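Endoglycosidase (PDB 6Q64) probably hydrolyses glycosidic bonds of complex N-glycans, as a family 18 glycoside hydrolase of a gut Bacteroides. Local coordinates at residues Pro41-Gln46 / Gln88-Met93; Leu94-Asp99 / Glu123-Lys128; His250-Ala255 / Lys279-Val284; Asn311-Tyr316 / Arg349-Phe354. The protein carries 1 engineered substitution. One frame throughout, in Å; residues are numbered along the deposited sequence.

Along the chain the four contacts follow in series; none encloses or crosses another. Interaction 1 fastens the N-terminal turn to the loop behind strand 72-76, closing a loop that holds helix 53-65 and that strand. Interaction 2 opens at the very next residue and joins the lead-ins of strands 100-102 and 128-135; Lys-125 NZ lies 3.1 Å from Lys-92 O of interaction 1. Farther on, interaction 3 pairs neighbouring barrel strands across the excursion containing helix 261-268, and interaction 4 packs together the helices before and after strand 329-333. Interaction 4 touches interaction 3 through Tyr-316 OH and Ala-255 O, and interaction 2 through Leu-352 and Ser-97, linking distant parts of one TIM barrel.

Interaction 1. Residues Pro41-Gln46 / Gln88-Met93; sequences PLIEAQ and QNYLKM
Lys-92 points its ammonium into the turn 42-45, where NZ donates to Ile-43 O at 3.1 Å and to Ala-45 O at a modelled 2.5 Å, a value too short to be taken literally. The turn belongs to the N-terminal lead-in of the TIM barrel, ahead of helix 53-65, and is closed on itself by Ala-45 N bonding to Leu-42 O. The donor stands above the carbonyl plane of Ile-43, 69° out of it, rather than on a lone pair. CG of Lys-92 lies between the backbone N and the carbonyl carbon (chi1 68°), and the extended chain beyond it carries NZ across to the turn. Phe-120 adds a cation-pi partner, while Asp-117 takes the backbone N-H groups of Leu-91 and Lys-92. With an alanine here, the carbonyls of Ile-43 and Ala-45 would probably lose their shared donor and the turn a clasp to the loop. Apolar contacts continue the interface beside this grip. The methyl CE of selenomethionine Met-93, on a chain bent at chi2 and chi3, reaches Leu-42 CB at 3.5 Å. Beside it, Ile-43 CG1 sits over one face of the Tyr-90 ring, 4.0 Å from the centroid and 18° off the normal.

Interaction 2. Residues Leu94-Asp99 / Glu123-Lys128; sequences LPDSVD and EVKGGK
Asp-96 and Lys-125 cross at about a right angle at the tight end, where the Lys-125 chain, bent at chi3 (128°), brings NZ within 2.7 Å of Asp-96 OD1 in a salt bridge; OD1 is less surely placed, and the hydrogen bond within the pair is weak. NZ also donates to Lys-92 O. The other carboxylate oxygen of Asp-96 pairs with Tyr-58 OH, and Phe-59 packs against both side chains. Replacing Asp-96 by an alanine would probably leave the buried Lys-125 ammonium without its carboxylate mate and would take away the oxygen that Tyr-58 OH bonds. By its bond geometry the other end is looser: Lys-128 N makes only a weak, bent hydrogen bond to Asp-99 O, 3.4 Å and 130°. Solvent reaches part of both Lys-128 and Asp-96, while the Asp-99 carboxylate serves Arg-66 and His-70. The turn Pro-95 to Val-98 and residues Gly-126 and Gly-127 lead into the adjacent parallel strands 100-102 and 128-135, which helix 112-123 joins in a beta-alpha-beta crossover of the TIM barrel.

Interaction 3. Residues His250-Ala255 / Lys279-Val284; sequences HYIYQA and KTIITV
Lys-279 passes slantwise by the Tyr-251 ring: its CB is 3.8 Å from CE2, CD approaches the hydroxyl, CE lies 3.4 Å from CZ, and NZ donates to Tyr-251 OH at 2.7 Å. A bend at chi3 (56°) brings the tip round to that oxygen. NZ also donates to the carbonyls of Val-248 and Ser-245, and Tyr-251 OH bonds those of Asp-274 and Ser-245. Behind this the backbones pair as parallel strands, their axes 20° apart. Ile-281 N bonds Tyr-251 O at 2.8 Å, and Tyr-253 N meets Ile-281 O at 2.9 Å, nearly along the C=O axis. Tyr-253 O takes Thr-283 OG1 at 2.8 Å and, weakly, Thr-283 N. Ile-281 CD1 rests over a face of the His-250 ring, 3.8 Å from its centroid, a CH-pi contact. Within the barrel, strand 230-235 borders 251-254 and strand 329-333 borders 280-285. Helix 261-268 covers Tyr-253, Thr-280 and Ile-282, while Ile-252, Gln-254 and Thr-283 face the opposite way, touching Phe-74 and Trp-76 of strand 72-76.

Interaction 4. Residues Asn311-Tyr316 / Arg349-Phe354; sequences NQILDY and RKALYF
Lys-350 begins the contact from helix 346-358 with its aliphatic stem, CG lying 4.2 Å from Leu-314 CD2. Next comes Ala-351, the point of closest backbone approach, its CA 4.9 Å from that of Leu-314. Two side chains of the facing helix meet this small residue: Leu-314 CD2 comes within 3.6 Å of Ala-351 CA, while Ile-313 CG1 meets Ala-351 CB at 3.6 Å. CG1 of Ile-313 is trans to the backbone N (chi1 -167°), which sends that branch toward the methyl. One turn on, Phe-354 presents a ring face to the same Leu-314 methyl, CD2 to CG 4.3 Å. CD2 is thus shared by Lys-350, Ala-351 and Phe-354, and no hydrogen bond spans the interface. The axes pass 8.5 Å apart at 34°, both helices running in broadly the same direction, as successive outer helices of a TIM barrel do. Strand 329-333 lies beneath: Ala-351, Leu-352 and Tyr-316 touch Ile-330 and Ile-313 touches Thr-332, while Ile-313 and Gln-312 also reach Val-284 of strand 280-285.

Interaction 1. Residues Pro41-Gln46 / Gln88-Met93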
loop_
_atom_site.group_PDB
_atom_site.type_symbol
_atom_site.label_atom_id
_atom_site.label_comp_id
_atom_site.label_asym_id
_atom_site.label_seq_id
_atom_site.Cartn_x
_atom_site.Cartn_y
_atom_site.Cartn_z
ATOM N N PRO A 41 -17.697 -1.325 -23.346
ATOM C CA PRO A 41 -17.851 -1.765 -21.957
ATOM C C PRO A 41 -16.572 -1.405 -21.181
ATOM O O PRO A 41 -15.624 -1.013 -21.778
ATOM C CB PRO A 41 -18.109 -3.281 -22.067
ATOM C CG PRO A 41 -17.337 -3.652 -23.284
ATOM C CD PRO A 41 -17.538 -2.476 -24.238
ATOM N N LEU A 42 -16.565 -1.514 -19.861
ATOM C CA LEU A 42 -15.450 -0.915 -19.088
ATOM C C LEU A 42 -14.196 -1.719 -19.383
ATOM O O LEU A 42 -13.175 -1.104 -19.741
ATOM C CB LEU A 42 -15.745 -0.869 -17.583
ATOM C CG LEU A 42 -16.815 0.138 -17.192
ATOM C CD1 LEU A 42 -17.133 0.026 -15.720
ATOM C CD2 LEU A 42 -16.415 1.553 -17.574
ATOM N N ILE A 43 -14.271 -3.040 -19.277
ATOM C CA ILE A 43 -13.033 -3.850 -19.386
ATOM C C ILE A 43 -12.346 -3.532 -20.727
ATOM O O ILE A 43 -11.156 -3.769 -20.805
ATOM C CB ILE A 43 -13.326 -5.342 -19.187
ATOM C CG1 ILE A 43 -12.025 -6.124 -18.991
ATOM C CG2 ILE A 43 -14.155 -5.877 -20.336
ATOM C CD1 ILE A 43 -12.234 -7.503 -18.437
ATOM N N GLU A 44 -13.037 -2.952 -21.714
ATOM C CA GLU A 44 -12.451 -2.635 -23.053
ATOM C C GLU A 44 -12.001 -1.159 -23.121
ATOM O O GLU A 44 -11.285 -0.798 -24.072
ATOM C CB GLU A 44 -13.446 -2.942 -24.193
ATOM C CG GLU A 44 -13.648 -4.425 -24.510
ATOM C CD GLU A 44 -14.635 -4.765 -25.635
ATOM O OE1 GLU A 44 -14.832 -3.955 -26.560
ATOM O OE2 GLU A 44 -15.223 -5.848 -25.593
ATOM N N ALA A 45 -12.414 -0.302 -22.188
ATOM C CA ALA A 45 -12.221 1.172 -22.281
ATOM C C ALA A 45 -10.807 1.566 -21.807
ATOM O O ALA A 45 -10.293 0.920 -20.897
ATOM C CB ALA A 45 -13.307 1.867 -21.488
ATOM N N GLN A 46 -10.189 2.578 -22.428
ATOM C CA GLN A 46 -8.750 2.925 -22.230
ATOM C C GLN A 46 -8.563 4.362 -21.750
ATOM O O GLN A 46 -7.528 4.627 -21.130
ATOM C CB GLN A 46 -7.975 2.745 -23.537
ATOM C CG GLN A 46 -8.144 1.360 -24.153
ATOM C CD GLN A 46 -7.856 0.218 -23.204
ATOM O OE1 GLN A 46 -7.179 0.362 -22.185
ATOM N NE2 GLN A 46 -8.388 -0.948 -23.520
ATOM N N GLN A 88 -10.438 -9.932 -12.636
ATOM C CA GLN A 88 -9.462 -10.189 -11.537
ATOM C C GLN A 88 -8.019 -9.769 -11.890
ATOM O O GLN A 88 -7.205 -9.657 -10.943
ATOM C CB GLN A 88 -9.546 -11.676 -11.177
ATOM C CG GLN A 88 -8.562 -12.148 -10.113
ATOM C CD GLN A 88 -8.800 -13.602 -9.788
ATOM O OE1 GLN A 88 -8.817 -14.451 -10.690
ATOM N NE2 GLN A 88 -9.037 -13.894 -8.514
ATOM N N ASN A 89 -7.665 -9.563 -13.164
ATOM C CA ASN A 89 -6.245 -9.341 -13.580
ATOM C C ASN A 89 -6.025 -7.854 -13.948
ATOM O O ASN A 89 -4.955 -7.487 -14.521
ATOM C CB ASN A 89 -5.848 -10.296 -14.720
ATOM C CG ASN A 89 -6.074 -11.764 -14.410
ATOM O OD1 ASN A 89 -7.045 -12.345 -14.877
ATOM N ND2 ASN A 89 -5.165 -12.395 -13.677
ATOM N N TYR A 90 -6.996 -7.014 -13.613
ATOM C CA TYR A 90 -7.089 -5.604 -14.060
ATOM C C TYR A 90 -7.155 -4.634 -12.866
ATOM O O TYR A 90 -8.107 -4.734 -12.007
ATOM C CB TYR A 90 -8.385 -5.433 -14.851
ATOM C CG TYR A 90 -8.329 -5.855 -16.290
ATOM C CD1 TYR A 90 -8.569 -7.170 -16.659
ATOM C CD2 TYR A 90 -8.102 -4.921 -17.289
ATOM C CE1 TYR A 90 -8.536 -7.551 -17.987
ATOM C CE2 TYR A 90 -8.084 -5.287 -18.624
ATOM C CZ TYR A 90 -8.293 -6.607 -18.976
ATOM O OH TYR A 90 -8.245 -6.943 -20.304
ATOM N N LEU A 91 -6.240 -3.665 -12.808
ATOM C CA LEU A 91 -6.349 -2.576 -11.796
ATOM C C LEU A 91 -7.666 -1.832 -12.015
ATOM O O LEU A 91 -8.355 -1.533 -11.001
ATOM C CB LEU A 91 -5.187 -1.591 -11.930
ATOM C CG LEU A 91 -3.797 -2.140 -11.624
ATOM C CD1 LEU A 91 -2.757 -1.090 -11.975
ATOM C CD2 LEU A 91 -3.668 -2.560 -10.168
ATOM N N LYS A 92 -8.026 -1.588 -13.285
ATOM C CA LYS A 92 -9.137 -0.671 -13.661
ATOM C C LYS A 92 -10.495 -1.284 -13.299
ATOM O O LYS A 92 -11.508 -0.557 -13.270
ATOM C CB LYS A 92 -9.043 -0.261 -15.134
ATOM C CG LYS A 92 -9.301 -1.352 -16.175
ATOM C CD LYS A 92 -9.650 -0.788 -17.543
ATOM C CE LYS A 92 -9.633 -1.841 -18.639
ATOM N NZ LYS A 92 -9.470 -1.256 -19.994
HETATM N N MSE A 93 -10.498 -2.594 -12.989
HETATM C CA MSE A 93 -11.728 -3.310 -12.655
HETATM C C MSE A 93 -11.862 -3.530 -11.151
HETATM O O MSE A 93 -12.783 -4.200 -10.692
HETATM C CB MSE A 93 -11.787 -4.679 -13.363
HETATM C CG MSE A 93 -11.954 -4.636 -14.891
HETATM SE SE MSE A 93 -13.303 -3.353 -15.515
HETATM C CE MSE A 93 -12.569 -1.727 -16.301
#

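Interaction 2. Residues Leu94-Asp99 / Glu123-Lys128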
loop_
_atom_site.group_PDB
_atom_site.type_symbol
_atom_site.label_atom_id
_atom_site.label_comp_id
_atom_site.label_asym_id
_atom_site.label_seq_id
_atom_site.Cartn_x
_atom_site.Cartn_y
_atom_site.Cartn_z
ATOM N N LEU A 94 -10.927 -2.986 -10.374
ATOM C CA LEU A 94 -11.005 -3.093 -8.930
ATOM C C LEU A 94 -12.215 -2.307 -8.467
ATOM O O LEU A 94 -12.621 -1.360 -9.117
ATOM C CB LEU A 94 -9.746 -2.486 -8.324
ATOM C CG LEU A 94 -8.483 -3.325 -8.420
ATOM C CD1 LEU A 94 -7.262 -2.482 -8.052
ATOM C CD2 LEU A 94 -8.626 -4.535 -7.521
ATOM N N PRO A 95 -12.755 -2.600 -7.279
ATOM C CA PRO A 95 -13.776 -1.745 -6.680
ATOM C C PRO A 95 -13.368 -0.268 -6.734
ATOM O O PRO A 95 -12.212 0.053 -6.532
ATOM C CB PRO A 95 -13.832 -2.242 -5.245
ATOM C CG PRO A 95 -13.398 -3.709 -5.345
ATOM C CD PRO A 95 -12.351 -3.729 -6.429
ATOM N N ASP A 96 -14.319 0.587 -7.079
ATOM C CA ASP A 96 -14.099 2.036 -7.311
ATOM C C ASP A 96 -13.640 2.711 -6.011
ATOM O O ASP A 96 -13.125 3.800 -6.093
ATOM C CB ASP A 96 -15.367 2.692 -7.868
ATOM C CG ASP A 96 -15.706 2.217 -9.267
ATOM O OD1 ASP A 96 -14.806 1.575 -9.883
ATOM O OD2 ASP A 96 -16.845 2.524 -9.752
ATOM N N SER A 97 -13.829 2.076 -4.865
ATOM C CA SER A 97 -13.504 2.598 -3.515
ATOM C C SER A 97 -12.036 2.315 -3.151
ATOM O O SER A 97 -11.588 2.788 -2.105
ATOM C CB SER A 97 -14.412 1.933 -2.497
ATOM O OG SER A 97 -14.339 0.498 -2.622
ATOM N N VAL A 98 -11.314 1.509 -3.923
ATOM C CA VAL A 98 -9.854 1.312 -3.710
ATOM C C VAL A 98 -9.109 2.584 -4.115
ATOM O O VAL A 98 -9.235 2.971 -5.263
ATOM C CB VAL A 98 -9.360 0.109 -4.515
ATOM C CG1 VAL A 98 -7.876 0.178 -4.735
ATOM C CG2 VAL A 98 -9.733 -1.199 -3.835
ATOM N N ASP A 99 -8.296 3.154 -3.216
ATOM C CA ASP A 99 -7.562 4.435 -3.434
ATOM C C ASP A 99 -6.198 4.185 -4.049
ATOM O O ASP A 99 -5.826 4.952 -4.962
ATOM C CB ASP A 99 -7.366 5.185 -2.132
ATOM C CG ASP A 99 -8.705 5.681 -1.656
ATOM O OD1 ASP A 99 -9.215 6.611 -2.281
ATOM O OD2 ASP A 99 -9.244 5.080 -0.734
ATOM N N GLU A 123 -5.794 7.924 -14.521
ATOM C CA GLU A 123 -6.347 9.182 -15.106
ATOM C C GLU A 123 -7.877 9.300 -14.953
ATOM O O GLU A 123 -8.403 10.434 -14.914
ATOM C CB GLU A 123 -6.032 9.216 -16.597
ATOM C CG GLU A 123 -4.606 9.635 -16.923
ATOM C CD GLU A 123 -4.385 10.102 -18.361
ATOM O OE1 GLU A 123 -3.292 10.638 -18.647
ATOM O OE2 GLU A 123 -5.307 9.934 -19.198
ATOM N N VAL A 124 -8.591 8.175 -14.940
ATOM C CA VAL A 124 -10.080 8.152 -14.972
ATOM C C VAL A 124 -10.557 7.810 -13.566
ATOM O O VAL A 124 -11.314 8.591 -13.004
ATOM C CB VAL A 124 -10.617 7.155 -16.022
ATOM C CG1 VAL A 124 -12.101 6.906 -15.857
ATOM C CG2 VAL A 124 -10.321 7.606 -17.433
ATOM N N LYS A 125 -10.163 6.652 -13.058
ATOM C CA LYS A 125 -10.268 6.334 -11.620
ATOM C C LYS A 125 -9.197 7.205 -10.966
ATOM O O LYS A 125 -8.253 7.597 -11.680
ATOM C CB LYS A 125 -10.049 4.833 -11.454
ATOM C CG LYS A 125 -11.070 3.981 -12.183
ATOM C CD LYS A 125 -11.045 2.522 -11.776
ATOM C CE LYS A 125 -12.410 2.013 -11.374
ATOM N NZ LYS A 125 -12.285 0.790 -10.551
ATOM N N GLY A 126 -9.255 7.534 -9.696
ATOM C CA GLY A 126 -8.150 8.395 -9.210
ATOM C C GLY A 126 -6.989 7.582 -8.674
ATOM O O GLY A 126 -6.411 7.984 -7.634
ATOM N N GLY A 127 -6.717 6.428 -9.275
ATOM C CA GLY A 127 -6.033 5.325 -8.568
ATOM C C GLY A 127 -4.531 5.463 -8.627
ATOM O O GLY A 127 -4.032 6.198 -9.529
ATOM N N LYS A 128 -3.823 4.779 -7.724
ATOM C CA LYS A 128 -2.334 4.818 -7.675
ATOM C C LYS A 128 -1.763 3.419 -7.429
ATOM O O LYS A 128 -2.247 2.672 -6.510
ATOM C CB LYS A 128 -1.863 5.766 -6.574
ATOM C CG LYS A 128 -2.095 7.244 -6.837
ATOM C CD LYS A 128 -1.645 8.089 -5.672
ATOM C CE LYS A 128 -2.193 9.497 -5.704
ATOM N NZ LYS A 128 -1.723 10.200 -6.912
#

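Interaction 3. Residues His250-Ala255 / Lys279-Val284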
loop_
_atom_site.group_PDB
_atom_site.type_symbol
_atom_site.label_atom_id
_atom_site.label_comp_id
_atom_site.label_asym_id
_atom_site.label_seq_id
_atom_site.Cartn_x
_atom_site.Cartn_y
_atom_site.Cartn_z
ATOM N N HIS A 250 2.112 6.816 4.424
ATOM C CA HIS A 250 1.269 5.872 5.220
ATOM C C HIS A 250 2.131 4.850 5.948
ATOM O O HIS A 250 3.173 4.430 5.409
ATOM C CB HIS A 250 0.283 5.047 4.377
ATOM C CG HIS A 250 -0.866 5.833 3.866
ATOM N ND1 HIS A 250 -0.851 6.398 2.622
ATOM C CD2 HIS A 250 -2.027 6.206 4.441
ATOM C CE1 HIS A 250 -1.967 7.090 2.435
ATOM N NE2 HIS A 250 -2.698 6.997 3.542
ATOM N N TYR A 251 1.649 4.452 7.118
ATOM C CA TYR A 251 2.242 3.415 7.985
ATOM C C TYR A 251 1.349 2.191 7.826
ATOM O O TYR A 251 0.171 2.269 8.223
ATOM C CB TYR A 251 2.327 3.937 9.424
ATOM C CG TYR A 251 2.720 5.394 9.564
ATOM C CD1 TYR A 251 3.792 5.915 8.873
ATOM C CD2 TYR A 251 2.022 6.260 10.372
ATOM C CE1 TYR A 251 4.133 7.254 8.957
ATOM C CE2 TYR A 251 2.351 7.601 10.468
ATOM C CZ TYR A 251 3.423 8.104 9.773
ATOM O OH TYR A 251 3.788 9.414 9.865
ATOM N N ILE A 252 1.848 1.123 7.214
ATOM C CA ILE A 252 0.970 -0.016 6.815
ATOM C C ILE A 252 1.361 -1.218 7.644
ATOM O O ILE A 252 2.546 -1.644 7.570
ATOM C CB ILE A 252 1.055 -0.333 5.307
ATOM C CG1 ILE A 252 0.914 0.932 4.456
ATOM C CG2 ILE A 252 0.032 -1.385 4.940
ATOM C CD1 ILE A 252 0.832 0.659 2.978
ATOM N N TYR A 253 0.411 -1.736 8.396
ATOM C CA TYR A 253 0.676 -2.861 9.311
ATOM C C TYR A 253 -0.059 -4.097 8.798
ATOM O O TYR A 253 -1.186 -4.016 8.318
ATOM C CB TYR A 253 0.296 -2.520 10.755
ATOM C CG TYR A 253 0.965 -1.305 11.364
ATOM C CD1 TYR A 253 0.525 -0.034 11.077
ATOM C CD2 TYR A 253 1.989 -1.419 12.278
ATOM C CE1 TYR A 253 1.102 1.078 11.661
ATOM C CE2 TYR A 253 2.593 -0.318 12.850
ATOM C CZ TYR A 253 2.141 0.941 12.556
ATOM O OH TYR A 253 2.660 2.056 13.147
ATOM N N GLN A 254 0.639 -5.218 8.908
ATOM C CA GLN A 254 0.121 -6.580 8.774
ATOM C C GLN A 254 -0.559 -6.959 10.083
ATOM O O GLN A 254 0.056 -7.665 10.849
ATOM C CB GLN A 254 1.285 -7.518 8.472
ATOM C CG GLN A 254 1.734 -7.485 7.029
ATOM C CD GLN A 254 2.843 -6.513 6.736
ATOM O OE1 GLN A 254 4.020 -6.803 6.927
ATOM N NE2 GLN A 254 2.476 -5.383 6.170
ATOM N N ALA A 255 -1.823 -6.593 10.275
ATOM C CA ALA A 255 -2.633 -7.005 11.453
ATOM C C ALA A 255 -3.337 -8.341 11.184
ATOM O O ALA A 255 -4.546 -8.464 11.488
ATOM C CB ALA A 255 -3.646 -5.934 11.800
ATOM N N LYS A 279 -2.829 8.296 9.071
ATOM C CA LYS A 279 -1.903 7.751 8.057
ATOM C C LYS A 279 -1.700 6.240 8.248
ATOM O O LYS A 279 -0.923 5.626 7.481
ATOM C CB LYS A 279 -0.566 8.470 8.134
ATOM C CG LYS A 279 -0.625 9.964 7.905
ATOM C CD LYS A 279 0.692 10.657 8.246
ATOM C CE LYS A 279 1.894 10.123 7.513
ATOM N NZ LYS A 279 3.064 11.002 7.743
ATOM N N THR A 280 -2.324 5.641 9.250
ATOM C CA THR A 280 -2.113 4.203 9.502
ATOM C C THR A 280 -3.129 3.399 8.675
ATOM O O THR A 280 -4.334 3.747 8.626
ATOM C CB THR A 280 -2.141 3.894 10.997
ATOM O OG1 THR A 280 -1.033 4.539 11.629
ATOM C CG2 THR A 280 -2.042 2.409 11.226
ATOM N N ILE A 281 -2.644 2.355 8.022
ATOM C CA ILE A 281 -3.481 1.375 7.280
ATOM C C ILE A 281 -3.295 0.023 7.960
ATOM O O ILE A 281 -2.137 -0.359 8.189
ATOM C CB ILE A 281 -3.121 1.373 5.780
ATOM C CG1 ILE A 281 -3.793 2.542 5.062
ATOM C CG2 ILE A 281 -3.527 0.079 5.125
ATOM C CD1 ILE A 281 -3.063 3.003 3.837
ATOM N N ILE A 282 -4.389 -0.659 8.291
ATOM C CA ILE A 282 -4.305 -2.021 8.878
ATOM C C ILE A 282 -4.879 -3.004 7.862
ATOM O O ILE A 282 -5.875 -2.685 7.196
ATOM C CB ILE A 282 -4.995 -2.092 10.238
ATOM C CG1 ILE A 282 -6.238 -1.200 10.317
ATOM C CG2 ILE A 282 -3.982 -1.725 11.299
ATOM C CD1 ILE A 282 -7.081 -1.417 11.572
ATOM N N THR A 283 -4.208 -4.140 7.730
ATOM C CA THR A 283 -4.425 -5.104 6.642
ATOM C C THR A 283 -4.655 -6.480 7.236
ATOM O O THR A 283 -4.096 -6.840 8.309
ATOM C CB THR A 283 -3.260 -5.132 5.653
ATOM O OG1 THR A 283 -2.112 -5.732 6.270
ATOM C CG2 THR A 283 -2.960 -3.745 5.128
ATOM N N VAL A 284 -5.446 -7.226 6.496
ATOM C CA VAL A 284 -5.833 -8.598 6.867
ATOM C C VAL A 284 -5.314 -9.579 5.795
ATOM O O VAL A 284 -4.831 -9.119 4.715
ATOM C CB VAL A 284 -7.345 -8.576 7.111
ATOM C CG1 VAL A 284 -8.112 -8.453 5.812
ATOM C CG2 VAL A 284 -7.761 -9.793 7.907
#

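Interaction 4. Residues Asn311-Tyr316 / Arg349-Phe354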
loop_
_atom_site.group_PDB
_atom_site.type_symbol
_atom_site.label_atom_id
_atom_site.label_comp_id
_atom_site.label_asym_id
_atom_site.label_seq_id
_atom_site.Cartn_x
_atom_site.Cartn_y
_atom_site.Cartn_z
ATOM N N ASN A 311 -15.738 -10.191 10.882
ATOM C CA ASN A 311 -15.747 -9.116 11.906
ATOM C C ASN A 311 -14.332 -8.516 12.055
ATOM O O ASN A 311 -14.278 -7.335 12.335
ATOM C CB ASN A 311 -16.455 -9.561 13.191
ATOM C CG ASN A 311 -15.707 -10.625 13.937
ATOM O OD1 ASN A 311 -14.860 -11.291 13.353
ATOM N ND2 ASN A 311 -15.988 -10.763 15.227
ATOM N N GLN A 312 -13.248 -9.237 11.751
ATOM C CA GLN A 312 -11.862 -8.684 11.658
ATOM C C GLN A 312 -11.889 -7.515 10.681
ATOM O O GLN A 312 -11.729 -6.380 11.124
ATOM C CB GLN A 312 -10.802 -9.724 11.266
ATOM C CG GLN A 312 -9.364 -9.210 11.238
ATOM C CD GLN A 312 -8.279 -10.275 11.206
ATOM O OE1 GLN A 312 -8.022 -10.993 10.230
ATOM N NE2 GLN A 312 -7.553 -10.358 12.298
ATOM N N ILE A 313 -12.121 -7.733 9.395
ATOM C CA ILE A 313 -11.996 -6.628 8.390
ATOM C C ILE A 313 -13.020 -5.514 8.674
ATOM O O ILE A 313 -12.803 -4.353 8.266
ATOM C CB ILE A 313 -12.107 -7.143 6.946
ATOM C CG1 ILE A 313 -11.664 -6.060 5.955
ATOM C CG2 ILE A 313 -13.512 -7.655 6.670
ATOM C CD1 ILE A 313 -11.213 -6.577 4.606
ATOM N N LEU A 314 -14.125 -5.801 9.337
ATOM C CA LEU A 314 -15.160 -4.747 9.462
ATOM C C LEU A 314 -14.806 -3.900 10.670
ATOM O O LEU A 314 -15.076 -2.684 10.619
ATOM C CB LEU A 314 -16.554 -5.369 9.591
ATOM C CG LEU A 314 -16.995 -6.248 8.422
ATOM C CD1 LEU A 314 -18.347 -6.861 8.706
ATOM C CD2 LEU A 314 -17.035 -5.453 7.140
ATOM N N ASP A 315 -14.253 -4.544 11.709
ATOM C CA ASP A 315 -13.740 -3.841 12.900
ATOM C C ASP A 315 -12.672 -2.872 12.423
ATOM O O ASP A 315 -12.734 -1.677 12.789
ATOM C CB ASP A 315 -13.168 -4.801 13.937
ATOM C CG ASP A 315 -12.852 -4.118 15.257
ATOM O OD1 ASP A 315 -13.734 -3.351 15.761
ATOM O OD2 ASP A 315 -11.713 -4.328 15.740
ATOM N N TYR A 316 -11.752 -3.367 11.597
ATOM C CA TYR A 316 -10.621 -2.548 11.101
ATOM C C TYR A 316 -11.184 -1.295 10.416
ATOM O O TYR A 316 -10.843 -0.155 10.717
ATOM C CB TYR A 316 -9.703 -3.376 10.207
ATOM C CG TYR A 316 -8.878 -4.416 10.915
ATOM C CD1 TYR A 316 -9.203 -4.900 12.178
ATOM C CD2 TYR A 316 -7.744 -4.937 10.321
ATOM C CE1 TYR A 316 -8.433 -5.872 12.825
ATOM C CE2 TYR A 316 -6.982 -5.932 10.929
ATOM C CZ TYR A 316 -7.338 -6.416 12.175
ATOM O OH TYR A 316 -6.587 -7.383 12.769
ATOM N N ARG A 349 -15.322 -4.536 -0.236
ATOM C CA ARG A 349 -16.408 -3.571 -0.586
ATOM C C ARG A 349 -17.279 -3.258 0.648
ATOM O O ARG A 349 -17.696 -2.073 0.873
ATOM C CB ARG A 349 -17.300 -4.182 -1.660
ATOM C CG ARG A 349 -16.964 -3.787 -3.085
ATOM C CD ARG A 349 -18.100 -4.235 -3.990
ATOM N NE ARG A 349 -17.598 -4.784 -5.230
ATOM C CZ ARG A 349 -17.233 -4.057 -6.280
ATOM N NH1 ARG A 349 -17.329 -2.734 -6.252
ATOM N NH2 ARG A 349 -16.784 -4.659 -7.372
ATOM N N LYS A 350 -17.614 -4.320 1.366
ATOM C CA LYS A 350 -18.423 -4.244 2.586
ATOM C C LYS A 350 -17.649 -3.402 3.601
ATOM O O LYS A 350 -18.223 -2.435 4.141
ATOM C CB LYS A 350 -18.684 -5.647 3.134
ATOM C CG LYS A 350 -19.899 -5.749 4.044
ATOM C CD LYS A 350 -20.083 -7.141 4.532
ATOM C CE LYS A 350 -21.504 -7.626 4.367
ATOM N NZ LYS A 350 -22.339 -7.132 5.496
ATOM N N ALA A 351 -16.389 -3.762 3.841
ATOM C CA ALA A 351 -15.517 -3.097 4.829
ATOM C C ALA A 351 -15.555 -1.597 4.554
ATOM O O ALA A 351 -15.975 -0.866 5.451
ATOM C CB ALA A 351 -14.128 -3.656 4.774
ATOM N N LEU A 352 -15.265 -1.160 3.330
ATOM C CA LEU A 352 -15.234 0.295 2.990
ATOM C C LEU A 352 -16.624 0.914 3.082
ATOM O O LEU A 352 -16.699 2.113 3.305
ATOM C CB LEU A 352 -14.619 0.482 1.610
ATOM C CG LEU A 352 -13.196 -0.059 1.554
ATOM C CD1 LEU A 352 -12.606 0.032 0.175
ATOM C CD2 LEU A 352 -12.325 0.702 2.549
ATOM N N TYR A 353 -17.676 0.119 2.959
ATOM C CA TYR A 353 -19.058 0.615 3.087
ATOM C C TYR A 353 -19.311 0.855 4.576
ATOM O O TYR A 353 -19.952 1.857 4.961
ATOM C CB TYR A 353 -20.047 -0.373 2.456
ATOM C CG TYR A 353 -21.491 -0.116 2.839
ATOM C CD1 TYR A 353 -22.161 1.001 2.359
ATOM C CD2 TYR A 353 -22.186 -0.997 3.657
ATOM C CE1 TYR A 353 -23.474 1.270 2.734
ATOM C CE2 TYR A 353 -23.491 -0.744 4.031
ATOM C CZ TYR A 353 -24.132 0.405 3.594
ATOM O OH TYR A 353 -25.435 0.629 3.941
ATOM N N PHE A 354 -18.817 -0.064 5.406
ATOM C CA PHE A 354 -18.911 0.025 6.893
ATOM C C PHE A 354 -18.080 1.248 7.363
ATOM O O PHE A 354 -18.629 2.147 7.971
ATOM C CB PHE A 354 -18.569 -1.340 7.510
ATOM C CG PHE A 354 -19.768 -2.235 7.702
ATOM C CD1 PHE A 354 -20.645 -2.494 6.661
ATOM C CD2 PHE A 354 -20.046 -2.815 8.924
ATOM C CE1 PHE A 354 -21.759 -3.301 6.851
ATOM C CE2 PHE A 354 -21.168 -3.606 9.113
ATOM C CZ PHE A 354 -22.016 -3.859 8.072
#